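Local atomic coordinates of putative phosphohydrolase (Shewanella amazonensis, PDB entry 3M1T), a protein that is of unproven function but, with its all-helical HDOD domain, is probably a phosphohydrolase-like protein of bacterial signal transduction. Residues I116-E119 against L120-L124; E130-T133 against C134-H138; L218-A221 against K222-A226. All blocks are in the same frame, centred on the assembly; numbering follows the deposited sequence.

Contact 1: residues I116-E119 against L120-L124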
ATOM      1  N   ILE A 116      -7.268   5.894  -3.356  1.00 11.02           N
ATOM      2  CA  ILE A 116      -8.087   5.390  -4.447  1.00 11.17           C
ATOM      3  C   ILE A 116      -8.700   4.039  -4.084  1.00 11.43           C
ATOM      4  O   ILE A 116      -9.907   3.833  -4.197  1.00 11.42           O
ATOM      5  CB  ILE A 116      -7.321   5.308  -5.794  1.00 11.00           C
ATOM      6  CG1 ILE A 116      -6.867   6.693  -6.275  1.00 11.78           C
ATOM      7  CG2 ILE A 116      -8.209   4.616  -6.891  1.00 10.68           C
ATOM      8  CD1 ILE A 116      -5.722   6.616  -7.288  1.00 13.47           C
ATOM      9  N   CYS A 117      -7.880   3.117  -3.553  1.00 11.20           N
ATOM     10  CA  CYS A 117      -8.418   1.818  -3.163  1.00 10.87           C
ATOM     11  C   CYS A 117      -9.569   1.928  -2.127  1.00 10.77           C
ATOM     12  O   CYS A 117     -10.553   1.214  -2.169  1.00 10.62           O
ATOM     13  CB  CYS A 117      -7.305   0.972  -2.538  1.00 11.67           C
ATOM     14  SG  CYS A 117      -6.121   0.303  -3.697  1.00 14.77           S
ATOM     15  N   GLN A 118      -9.395   2.795  -1.147  0.50 11.20           N
ATOM     16  CA  GLN A 118     -10.403   3.015  -0.134  0.50 12.17           C
ATOM     17  C   GLN A 118     -11.763   3.408  -0.727  0.50 12.43           C
ATOM     18  O   GLN A 118     -12.815   2.961  -0.256  0.50 13.03           O
ATOM     19  CB  GLN A 118      -9.901   4.093   0.832  0.50 12.75           C
ATOM     20  CG  GLN A 118     -10.677   4.198   2.110  0.50 14.93           C
ATOM     21  CD  GLN A 118     -10.015   5.137   3.112  0.50 18.12           C
ATOM     22  OE1 GLN A 118      -9.748   6.303   2.805  0.50 17.63           O
ATOM     23  NE2 GLN A 118      -9.747   4.626   4.324  0.50 16.68           N
ATOM     24  N   GLU A 119     -11.733   4.280  -1.737  1.00 11.89           N
ATOM     25  CA  GLU A 119     -12.927   4.703  -2.447  1.00 12.00           C
ATOM     26  C   GLU A 119     -13.533   3.535  -3.236  1.00 11.80           C
ATOM     27  O   GLU A 119     -14.742   3.344  -3.251  1.00 12.41           O
ATOM     28  CB  GLU A 119     -12.582   5.830  -3.422  1.00 11.36           C
ATOM     29  CG  GLU A 119     -13.757   6.308  -4.267  1.00 10.90           C
ATOM     30  CD  GLU A 119     -14.949   6.823  -3.462  1.00 15.37           C
ATOM     31  OE1 GLU A 119     -14.740   7.346  -2.329  1.00 15.31           O
ATOM     32  OE2 GLU A 119     -16.077   6.757  -4.003  1.00 13.12           O
ATOM     33  N   LEU A 120     -12.680   2.764  -3.899  1.00 11.57           N
ATOM     34  CA  LEU A 120     -13.182   1.582  -4.617  1.00 11.37           C
ATOM     35  C   LEU A 120     -13.885   0.615  -3.662  1.00 10.89           C
ATOM     36  O   LEU A 120     -14.927   0.057  -3.992  1.00 11.38           O
ATOM     37  CB  LEU A 120     -12.051   0.860  -5.364  1.00 10.92           C
ATOM     38  CG  LEU A 120     -11.266   1.684  -6.366  1.00 10.18           C
ATOM     39  CD1 LEU A 120     -10.152   0.882  -7.046  1.00 10.50           C
ATOM     40  CD2 LEU A 120     -12.174   2.349  -7.420  1.00 11.46           C
ATOM     41  N   ALA A 121     -13.285   0.391  -2.483  1.00 10.24           N
ATOM     42  CA  ALA A 121     -13.872  -0.497  -1.474  1.00 10.94           C
ATOM     43  C   ALA A 121     -15.251  -0.036  -1.008  1.00 12.35           C
ATOM     44  O   ALA A 121     -16.180  -0.830  -0.791  1.00 13.89           O
ATOM     45  CB  ALA A 121     -12.927  -0.600  -0.243  1.00 10.71           C
ATOM     46  N   LYS A 122     -15.372   1.269  -0.820  1.00 13.68           N
ATOM     47  CA  LYS A 122     -16.657   1.851  -0.449  1.00 15.12           C
ATOM     48  C   LYS A 122     -17.709   1.487  -1.462  1.00 15.41           C
ATOM     49  O   LYS A 122     -18.836   1.105  -1.098  1.00 15.72           O
ATOM     50  CB  LYS A 122     -16.533   3.354  -0.344  1.00 15.97           C
ATOM     51  CG  LYS A 122     -15.947   3.790   0.984  1.00 21.32           C
ATOM     52  CD  LYS A 122     -15.701   5.280   1.050  1.00 26.39           C
ATOM     53  CE  LYS A 122     -14.678   5.611   2.151  1.00 28.26           C
ATOM     54  NZ  LYS A 122     -14.708   7.072   2.445  1.00 30.40           N
ATOM     55  N   ARG A 123     -17.344   1.601  -2.743  1.00 14.58           N
ATOM     56  CA  ARG A 123     -18.234   1.250  -3.840  1.00 14.31           C
ATOM     57  C   ARG A 123     -18.544  -0.235  -3.978  1.00 15.20           C
ATOM     58  O   ARG A 123     -19.660  -0.606  -4.362  1.00 16.04           O
ATOM     59  CB  ARG A 123     -17.673   1.808  -5.157  1.00 13.43           C
ATOM     60  CG  ARG A 123     -17.791   3.354  -5.230  1.00 13.23           C
ATOM     61  CD  ARG A 123     -16.888   4.010  -6.275  1.00 12.75           C
ATOM     62  NE  ARG A 123     -17.151   5.437  -6.238  1.00 12.51           N
ATOM     63  CZ  ARG A 123     -18.064   6.095  -6.943  1.00 12.32           C
ATOM     64  NH1 ARG A 123     -18.799   5.476  -7.858  1.00 11.19           N
ATOM     65  NH2 ARG A 123     -18.245   7.396  -6.725  1.00 14.58           N
ATOM     66  N   LEU A 124     -17.556  -1.072  -3.686  1.00 15.68           N
ATOM     67  CA  LEU A 124     -17.721  -2.512  -3.751  1.00 15.94           C
ATOM     68  C   LEU A 124     -18.377  -3.079  -2.483  1.00 17.37           C
ATOM     69  O   LEU A 124     -18.766  -4.238  -2.459  1.00 18.82           O
ATOM     70  CB  LEU A 124     -16.347  -3.184  -3.937  1.00 16.11           C
ATOM     71  CG  LEU A 124     -15.629  -2.876  -5.251  1.00 16.05           C
ATOM     72  CD1 LEU A 124     -14.148  -3.231  -5.207  1.00 16.45           C
ATOM     73  CD2 LEU A 124     -16.335  -3.561  -6.480  1.00 15.77           C
TER
HETATM   74  O   HOH W   1     -13.242   7.616  -0.275  1.00 20.40           O
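Four successive i to i+4 backbone hydrogen bonds join Ile-116 through Glu-119 to Leu-120 through Arg-123, all within the last turns of helix 103-124. The bond from Ala-121 N to Cys-117 O is 2.9 Å, and the one from Arg-123 N to Glu-119 O is 3.2 Å. On top of this ladder sits a second i to i+4 link, a salt bridge in which Arg-123 NE donates to Glu-119 OE2 at 2.8 Å with an N-H...O angle of 157°. OE2 lies in the guanidinium plane, at its NE edge, and accepts the N-H on its anti lone pair; the carboxylate is turned 55° from that plane. The bend of Glu-119 at chi2 (58°) swings its carboxylate forward along the helix to meet the arginine. The other oxygen, OE1, forms a salt bridge with Lys-259 and takes a water hydrogen at 2.6 Å; that water accepts from Lys-122 NZ at 3.1 Å. Two salt bridges, with a third positive group behind the water, would probably hold this buried carboxylate ionised. Arg-123 NH1 also reaches the carbonyls of Asp-252 and Gly-254. A leucine in place of Arg-123 would probably leave OE2 without its charged mate and those two carbonyls without this donor. This is an intrahelical Glu-Arg i to i+4 salt bridge, here tying the C-terminal end of helix 103-124 to helix 256-263 and the loop before it.

Contact 2: residues E130-T133 against C134-H138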
ATOM      1  N   GLU A 130      -9.335  -1.710   5.092  1.00 13.54           N
ATOM      2  CA  GLU A 130      -8.547  -2.816   4.613  1.00 12.35           C
ATOM      3  C   GLU A 130      -7.904  -2.487   3.261  1.00 11.49           C
ATOM      4  O   GLU A 130      -6.726  -2.784   3.000  1.00  9.95           O
ATOM      5  CB  GLU A 130      -9.423  -4.096   4.514  1.00 13.44           C
ATOM      6  CG  GLU A 130      -8.718  -5.249   3.908  1.00 16.05           C
ATOM      7  CD  GLU A 130      -9.704  -6.316   3.408  1.00 20.01           C
ATOM      8  OE1 GLU A 130     -10.588  -6.062   2.517  1.00 20.75           O
ATOM      9  OE2 GLU A 130      -9.556  -7.406   3.931  1.00 19.88           O
ATOM     10  N   ALA A 131      -8.682  -1.867   2.364  1.00 10.55           N
ATOM     11  CA  ALA A 131      -8.154  -1.507   1.058  1.00 10.66           C
ATOM     12  C   ALA A 131      -7.085  -0.441   1.165  1.00  9.37           C
ATOM     13  O   ALA A 131      -6.077  -0.490   0.474  1.00  9.51           O
ATOM     14  CB  ALA A 131      -9.311  -1.028   0.133  1.00 10.31           C
ATOM     15  N   PHE A 132      -7.293   0.514   2.057  1.00 10.87           N
ATOM     16  CA  PHE A 132      -6.267   1.545   2.284  1.00 10.56           C
ATOM     17  C   PHE A 132      -4.942   0.865   2.720  1.00  9.93           C
ATOM     18  O   PHE A 132      -3.850   1.161   2.193  1.00 10.02           O
ATOM     19  CB  PHE A 132      -6.731   2.565   3.337  1.00 10.48           C
ATOM     20  CG  PHE A 132      -5.768   3.701   3.516  1.00 11.98           C
ATOM     21  CD1 PHE A 132      -4.675   3.591   4.349  1.00 14.18           C
ATOM     22  CD2 PHE A 132      -5.969   4.889   2.827  1.00 16.00           C
ATOM     23  CE1 PHE A 132      -3.762   4.671   4.470  1.00 17.17           C
ATOM     24  CE2 PHE A 132      -5.088   5.985   2.970  1.00 15.12           C
ATOM     25  CZ  PHE A 132      -3.987   5.854   3.772  1.00 16.58           C
ATOM     26  N   THR A 133      -5.048  -0.078   3.656  1.00 10.47           N
ATOM     27  CA  THR A 133      -3.854  -0.737   4.137  1.00 10.74           C
ATOM     28  C   THR A 133      -3.153  -1.540   3.072  1.00  9.91           C
ATOM     29  O   THR A 133      -1.934  -1.572   2.991  1.00 10.53           O
ATOM     30  CB  THR A 133      -4.177  -1.591   5.413  1.00 10.36           C
ATOM     31  OG1 THR A 133      -4.627  -0.708   6.436  1.00 14.63           O
ATOM     32  CG2 THR A 133      -2.946  -2.347   5.927  1.00 11.54           C
ATOM     33  N   CYS A 134      -3.925  -2.213   2.235  1.00 10.34           N
ATOM     34  CA  CYS A 134      -3.377  -2.930   1.119  1.00 10.27           C
ATOM     35  C   CYS A 134      -2.573  -1.970   0.216  1.00 10.84           C
ATOM     36  O   CYS A 134      -1.480  -2.305  -0.187  1.00 10.69           O
ATOM     37  CB  CYS A 134      -4.510  -3.620   0.365  1.00 11.09           C
ATOM     38  SG  CYS A 134      -3.938  -4.944  -0.738  1.00 13.56           S
ATOM     39  N   GLY A 135      -3.128  -0.787  -0.063  1.00  9.98           N
ATOM     40  CA  GLY A 135      -2.398   0.228  -0.762  1.00 11.65           C
ATOM     41  C   GLY A 135      -1.089   0.635  -0.092  1.00 10.19           C
ATOM     42  O   GLY A 135      -0.044   0.709  -0.772  1.00 11.60           O
ATOM     43  N   ILE A 136      -1.116   0.815   1.224  1.00 11.28           N
ATOM     44  CA  ILE A 136       0.107   1.172   1.969  1.00 11.46           C
ATOM     45  C   ILE A 136       1.189   0.154   1.752  1.00 11.13           C
ATOM     46  O   ILE A 136       2.332   0.511   1.596  1.00 11.40           O
ATOM     47  CB  ILE A 136      -0.167   1.322   3.468  1.00 11.71           C
ATOM     48  CG1 ILE A 136      -1.063   2.517   3.685  1.00 11.89           C
ATOM     49  CG2 ILE A 136       1.161   1.372   4.295  1.00 13.83           C
ATOM     50  CD1 ILE A 136      -0.527   3.870   3.101  1.00 17.41           C
ATOM     51  N   LEU A 137       0.812  -1.116   1.688  1.00 10.37           N
ATOM     52  CA  LEU A 137       1.778  -2.230   1.628  1.00 10.22           C
ATOM     53  C   LEU A 137       2.190  -2.605   0.203  1.00 10.79           C
ATOM     54  O   LEU A 137       3.145  -3.358   0.012  1.00 10.98           O
ATOM     55  CB  LEU A 137       1.173  -3.472   2.272  1.00 10.34           C
ATOM     56  CG  LEU A 137       0.893  -3.373   3.750  1.00 10.38           C
ATOM     57  CD1 LEU A 137       0.060  -4.603   4.268  1.00 10.41           C
ATOM     58  CD2 LEU A 137       2.206  -3.179   4.544  1.00 12.79           C
ATOM     59  N   HIS A 138       1.451  -2.112  -0.800  1.00 10.51           N
ATOM     60  CA  HIS A 138       1.523  -2.800  -2.089  1.00 11.02           C
ATOM     61  C   HIS A 138       2.845  -2.736  -2.821  1.00 10.89           C
ATOM     62  O   HIS A 138       3.158  -3.645  -3.624  1.00 12.05           O
ATOM     63  CB  HIS A 138       0.408  -2.300  -3.049  1.00 10.67           C
ATOM     64  CG  HIS A 138       0.769  -1.090  -3.817  1.00 12.17           C
ATOM     65  ND1 HIS A 138       0.718   0.172  -3.273  1.00 11.90           N
ATOM     66  CD2 HIS A 138       1.138  -0.922  -5.127  1.00 13.24           C
ATOM     67  CE1 HIS A 138       1.033   1.056  -4.203  1.00 14.21           C
ATOM     68  NE2 HIS A 138       1.324   0.409  -5.319  1.00 14.55           N
TER
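Phe-132 and Ile-136, one helical turn apart, make the closest side-chain contact here: ring atom CE1 lies 3.5 Å from Ile-136 CG1, with Ile-136 CD1 at 3.6 Å from the same CE1. The two side chains slant across each other, the isoleucine's CG1-CD1 arm running beside one end of the ring. In Ile-136, chi1 (-67°) sends CG1 back over the preceding turn, and the bend at chi2 turns CD1 outward to ring atoms CE1 and CZ. Next along the helix, Thr-133 and Leu-137 run alongside each other in the same direction, Thr-133 CG2 4.1 Å from Leu-137 CD1. The hydroxyl of Thr-133 is turned back to the carbonyl of Glu-129, which presents the methyl to the leucine.

Backbone hydrogen bonds set this spacing, among them Ile-136 N to Phe-132 O at 2.9 Å and Leu-137 N to Thr-133 O at 3.1 Å, the latter bent to 143°. The carbonyl of Gly-135 receives two donors from His-138: the backbone N at 3.2 Å, and ND1 at 2.7 Å in a nearly straight bond (175°). Gly-135 O lies in the imidazole plane and takes ND1 on a lone pair, which fixes the ring's rotation and puts the proton on ND1.

Further out, Phe-132 and Ile-136 pack on helix 103-124, Thr-133 and Leu-137 on helix 79-94, and Cys-134 on helices 193-200 and 213-227. The arrangement is that of a central buried helix in the all-alpha HDOD fold, with His-138 ND1 bound back to the carbonyl of Gly-135, three residues earlier.

Contact 3: residues L218-A221 against K222-A226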
ATOM      1  N   LEU A 218      -6.163  -2.914  -6.285  1.00 10.75           N
ATOM      2  CA  LEU A 218      -4.807  -2.453  -6.474  1.00 10.47           C
ATOM      3  C   LEU A 218      -4.507  -2.231  -7.949  1.00 10.79           C
ATOM      4  O   LEU A 218      -3.943  -1.186  -8.351  1.00 11.09           O
ATOM      5  CB  LEU A 218      -3.739  -3.373  -5.881  1.00 11.16           C
ATOM      6  CG  LEU A 218      -3.539  -3.344  -4.397  1.00 12.25           C
ATOM      7  CD1 LEU A 218      -2.506  -4.458  -4.092  1.00 11.90           C
ATOM      8  CD2 LEU A 218      -3.093  -1.937  -3.920  1.00 13.26           C
ATOM      9  N   ALA A 219      -4.883  -3.195  -8.769  1.00 10.04           N
ATOM     10  CA  ALA A 219      -4.585  -3.080 -10.215  1.00 10.56           C
ATOM     11  C   ALA A 219      -5.196  -1.797 -10.800  1.00 10.09           C
ATOM     12  O   ALA A 219      -4.526  -1.037 -11.536  1.00 11.34           O
ATOM     13  CB  ALA A 219      -5.073  -4.301 -10.943  1.00  9.13           C
HETATM   14  N   MSE A 220      -6.452  -1.565 -10.457  1.00 10.41           N
HETATM   15  CA  MSE A 220      -7.199  -0.407 -10.927  1.00  9.76           C
HETATM   16  C   MSE A 220      -6.604   0.900 -10.398  1.00  9.68           C
HETATM   17  O   MSE A 220      -6.295   1.836 -11.148  1.00  9.81           O
HETATM   18  CB  MSE A 220      -8.663  -0.552 -10.574  1.00  9.16           C
HETATM   19  CG  MSE A 220      -9.482   0.686 -10.909  1.00 10.92           C
HETATM   20 SE   MSE A 220     -11.319   0.167 -11.217  0.75  8.90          SE
HETATM   21  CE  MSE A 220     -11.933   1.849 -12.055  1.00  9.27           C
ATOM     22  N   ALA A 221      -6.356   0.931  -9.083  1.00  9.17           N
ATOM     23  CA  ALA A 221      -5.854   2.120  -8.387  1.00 10.13           C
ATOM     24  C   ALA A 221      -4.454   2.486  -8.901  1.00 10.16           C
ATOM     25  O   ALA A 221      -4.133   3.666  -9.103  1.00  9.82           O
ATOM     26  CB  ALA A 221      -5.858   1.875  -6.864  1.00  9.33           C
ATOM     27  N   LYS A 222      -3.605   1.474  -9.130  1.00 10.96           N
ATOM     28  CA  LYS A 222      -2.267   1.727  -9.658  1.00 10.76           C
ATOM     29  C   LYS A 222      -2.268   2.381 -11.036  1.00 11.95           C
ATOM     30  O   LYS A 222      -1.468   3.260 -11.301  1.00 10.71           O
ATOM     31  CB  LYS A 222      -1.450   0.442  -9.719  1.00 11.84           C
ATOM     32  CG  LYS A 222      -1.040  -0.085  -8.367  1.00 12.53           C
ATOM     33  CD  LYS A 222      -0.390  -1.438  -8.496  1.00 11.06           C
ATOM     34  CE  LYS A 222       0.978  -1.393  -9.178  1.00 14.39           C
ATOM     35  NZ  LYS A 222       1.490  -2.762  -9.488  1.00 15.40           N
ATOM     36  N   GLN A 223      -3.149   1.876 -11.884  1.00 11.09           N
ATOM     37  CA  GLN A 223      -3.288   2.397 -13.251  1.00 11.27           C
ATOM     38  C   GLN A 223      -3.827   3.808 -13.218  1.00 10.87           C
ATOM     39  O   GLN A 223      -3.330   4.680 -13.958  1.00 11.72           O
ATOM     40  CB  GLN A 223      -4.129   1.453 -14.095  1.00 10.99           C
ATOM     41  CG  GLN A 223      -4.078   1.858 -15.622  1.00 14.69           C
ATOM     42  CD  GLN A 223      -4.546   0.818 -16.595  1.00 17.72           C
ATOM     43  OE1 GLN A 223      -4.743  -0.345 -16.251  1.00 17.80           O
ATOM     44  NE2 GLN A 223      -4.783   1.249 -17.876  1.00 17.32           N
ATOM     45  N   ILE A 224      -4.772   4.084 -12.330  1.00  9.72           N
ATOM     46  CA  ILE A 224      -5.357   5.415 -12.197  1.00  9.47           C
ATOM     47  C   ILE A 224      -4.283   6.388 -11.751  1.00 10.82           C
ATOM     48  O   ILE A 224      -4.112   7.481 -12.312  1.00 12.70           O
ATOM     49  CB  ILE A 224      -6.526   5.406 -11.182  1.00  9.39           C
ATOM     50  CG1 ILE A 224      -7.738   4.583 -11.717  1.00  8.90           C
ATOM     51  CG2 ILE A 224      -6.911   6.810 -10.786  1.00 10.15           C
ATOM     52  CD1 ILE A 224      -8.868   4.412 -10.689  1.00 11.00           C
ATOM     53  N   ALA A 225      -3.508   5.961 -10.744  1.00 10.35           N
ATOM     54  CA  ALA A 225      -2.467   6.831 -10.200  1.00 10.56           C
ATOM     55  C   ALA A 225      -1.401   7.085 -11.253  1.00 12.06           C
ATOM     56  O   ALA A 225      -0.914   8.203 -11.357  1.00 14.50           O
ATOM     57  CB  ALA A 225      -1.835   6.226  -8.930  1.00 11.07           C
ATOM     58  N   ALA A 226      -1.007   6.039 -11.973  1.00 13.27           N
ATOM     59  CA  ALA A 226       0.104   6.128 -12.929  1.00 14.43           C
ATOM     60  C   ALA A 226      -0.218   7.008 -14.120  1.00 15.62           C
ATOM     61  O   ALA A 226       0.616   7.788 -14.632  1.00 17.70           O
ATOM     62  CB  ALA A 226       0.505   4.779 -13.419  1.00 13.84           C
TER
HETATM   63  O   HOH W   2      -5.172  -2.000 -14.277  1.00 25.50           O
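Met-220, a selenomethionine in this crystal, meets Ile-224 one turn later: its CG lies 3.8 Å from Ile-224 CD1, the two side chains crossing at a slant. CG of Met-220 stands opposite the backbone N (chi1 174°), the chain beyond it is extended, and the side chain packs on Ile-243 and Asn-244 of helix 236-247 and on Leu-256. In Ile-224, chi1 of -68° sets CG1 beside the backbone N and lays it over the preceding turn, 3.2 Å from Met-220 O, the same oxygen that accepts from Ile-224 N.

Lys-222 is set in a similar way at its root. Its CG comes 3.1 Å from Leu-218 O, whose hydrogen bond from Lys-222 N is short at 2.8 Å. A turn at chi3 bends the chain off the helix, and NZ donates to the side-chain oxygen of Gln-202. Gln-223 is stretched out, and its OE1 receives a hydrogen from a water at 2.6 Å. That water also donates weakly to Ala-219 O at 3.0 Å, bridging the glutamine to the carbonyl that accepts from Gln-223 N at 3.2 Å.

Helix 213-227 is amphipathic at this point. Met-220, Ala-221 and Ile-224 supply dispersion contacts to the neighbouring helices, whereas the polar ends of Lys-222 and Gln-223 find partners in a glutamine oxygen and a water, so cohesion between the turns rests on backbone bonds and apolar packing rather than on paired charges.

How the contacts relate
From the N terminus, contact 1 comes first, at the end of helix 103-124; contact 2 follows on the next helix, 128-137, and contact 3 lies much later on helix 213-227. Each stays within a continuous run of chain, so none closes a long loop, and they stand in series without nesting or crossing. In space they converge, with centres 11 to 12 Å apart and every pair touching. Ala-131 packs on Cys-117 and Ala-121 between contacts 1 and 2. Ala-221 meets Ile-116 and Cys-117 between contacts 1 and 3. Leu-218 reaches Cys-117, Cys-134 and His-138, so this one leucine joins all three helical segments.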